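Alkylhalidase CmlS (Streptomyces venezuelae, PDB 3I3L) is a flavin-dependent halogenase of chloramphenicol biosynthesis that carries a covalently bound FAD and probably acts as an oxidoreductase. Local coordinates at residues Ala103-Ser108 against Ser433-Ile438. Residues are numbered along the deposited sequence; the frame is centred on the assembly and turned at random.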
# COMPACT_ATOMS: atom_id res chain seq x y z
N ALA A 103 -3.20 21.66 -13.76
CA ALA A 103 -2.50 22.15 -12.57
C ALA A 103 -1.87 20.91 -11.88
O ALA A 103 -2.48 19.84 -11.85
CB ALA A 103 -3.55 22.80 -11.65
N PRO A 104 -0.70 21.07 -11.29
CA PRO A 104 -0.09 20.03 -10.43
C PRO A 104 -0.95 19.69 -9.22
O PRO A 104 -1.73 20.52 -8.80
CB PRO A 104 1.23 20.67 -9.95
CG PRO A 104 1.52 21.76 -10.94
CD PRO A 104 0.16 22.27 -11.41
N TRP A 105 -0.85 18.47 -8.70
CA TRP A 105 -1.39 18.20 -7.37
C TRP A 105 -0.43 17.46 -6.43
O TRP A 105 0.45 16.72 -6.89
CB TRP A 105 -2.78 17.54 -7.42
CG TRP A 105 -2.77 16.11 -7.80
CD1 TRP A 105 -2.84 15.56 -9.08
CD2 TRP A 105 -2.72 15.01 -6.89
NE1 TRP A 105 -2.84 14.18 -8.99
CE2 TRP A 105 -2.76 13.82 -7.66
CE3 TRP A 105 -2.64 14.92 -5.47
CZ2 TRP A 105 -2.70 12.55 -7.06
CZ3 TRP A 105 -2.65 13.63 -4.87
CH2 TRP A 105 -2.66 12.47 -5.67
N THR A 106 -0.55 17.70 -5.12
CA THR A 106 0.34 17.09 -4.16
C THR A 106 -0.42 16.37 -3.05
O THR A 106 -1.35 16.95 -2.47
CB THR A 106 1.25 18.17 -3.55
OG1 THR A 106 2.14 18.66 -4.57
CG2 THR A 106 2.08 17.63 -2.33
N PHE A 107 0.01 15.14 -2.74
CA PHE A 107 -0.54 14.38 -1.61
C PHE A 107 0.32 14.50 -0.36
O PHE A 107 1.36 13.85 -0.26
CB PHE A 107 -0.74 12.89 -1.97
CG PHE A 107 -1.39 12.07 -0.86
CD1 PHE A 107 -2.64 12.42 -0.32
CD2 PHE A 107 -0.74 10.95 -0.33
CE1 PHE A 107 -3.23 11.67 0.71
CE2 PHE A 107 -1.36 10.16 0.71
CZ PHE A 107 -2.59 10.53 1.21
N SER A 108 -0.10 15.35 0.58
CA SER A 108 0.69 15.67 1.77
C SER A 108 0.68 14.52 2.74
O SER A 108 -0.33 13.84 2.87
CB SER A 108 0.13 16.89 2.51
OG SER A 108 0.89 17.12 3.70
N SER A 433 -11.02 11.59 -7.21
CA SER A 433 -11.40 12.92 -7.62
C SER A 433 -11.23 13.88 -6.42
O SER A 433 -10.81 15.03 -6.55
CB SER A 433 -12.85 12.88 -8.09
OG SER A 433 -13.02 13.87 -9.05
N THR A 434 -11.49 13.34 -5.24
CA THR A 434 -11.42 14.07 -4.03
C THR A 434 -9.98 14.43 -3.74
O THR A 434 -9.69 15.62 -3.56
CB THR A 434 -12.07 13.30 -2.88
OG1 THR A 434 -13.49 13.25 -3.11
CG2 THR A 434 -11.83 14.01 -1.56
N MET A 435 -9.10 13.42 -3.71
CA MET A 435 -7.70 13.60 -3.44
C MET A 435 -7.09 14.67 -4.34
O MET A 435 -6.42 15.53 -3.85
CB MET A 435 -6.92 12.30 -3.59
CG MET A 435 -7.00 11.36 -2.37
SD MET A 435 -5.76 9.98 -2.41
CE MET A 435 -4.66 10.60 -3.62
N ILE A 436 -7.38 14.61 -5.64
CA ILE A 436 -6.80 15.48 -6.63
C ILE A 436 -7.21 16.92 -6.37
O ILE A 436 -6.37 17.81 -6.39
CB ILE A 436 -7.14 15.07 -8.10
CG1 ILE A 436 -6.48 13.72 -8.47
CG2 ILE A 436 -6.76 16.17 -9.13
CD1 ILE A 436 -6.84 13.19 -9.92
N ALA A 437 -8.50 17.13 -6.14
CA ALA A 437 -9.04 18.46 -5.79
C ALA A 437 -8.40 19.03 -4.54
O ALA A 437 -7.93 20.17 -4.55
CB ALA A 437 -10.57 18.40 -5.60
N ILE A 438 -8.38 18.27 -3.46
CA ILE A 438 -7.73 18.74 -2.24
C ILE A 438 -6.26 19.10 -2.52
O ILE A 438 -5.78 20.16 -2.08
CB ILE A 438 -7.83 17.68 -1.15
CG1 ILE A 438 -9.28 17.47 -0.74
CG2 ILE A 438 -7.01 18.07 0.07
CD1 ILE A 438 -9.38 16.46 0.40
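Ile436 lays its CG1 over one face of the Trp105 indole. This is a CH-pi contact with the five-membered ring: CG1 of Ile436 is 3.9 Å from the ring centroid of Trp105, 20° off the normal. The nearest ring atom is Trp105 NE1, 3.7 Å from Ile436 CG1. CG2 of Ile436 adds a looser touch at Trp105 CD1. The Trp105 CB points toward the helix, and chi1 of 75° sets CG between the backbone N and the carbonyl carbon. The Ile436 side chain crosses the indole at about a right angle. Phe96, on the neighbouring strand 89-97, also stacks with the indole.

Met435 adds a second apolar contact and a sulfur-aromatic one. Its CE meets the six-membered end of the indole, 3.4 Å from Trp105 CH2. Rotation about CG-SD is close to eclipsed (chi3 17°). This turns CE back toward CB, and the methyl also lies 4.3 Å from Phe107 CD1. Met435 SD sits 4.8 Å from the Phe107 ring centroid, an oblique Met-aromatic contact. Phe373 and Phe377 of helix 352-382 also touch Met435.

Helix 430-439 packs nearly perpendicular to strand 105-108 of the large mixed sheet. The Phe107 side chain lies about 13 Å from the bound FAD.

No hydrogen bond crosses between the segments, and Trp105 NE1 is buried without a polar partner. Their side-chain contact is therefore apolar and aromatic; Gly439 and His441, just beyond, hydrogen-bond to the Thr106 and Pro104 backbones.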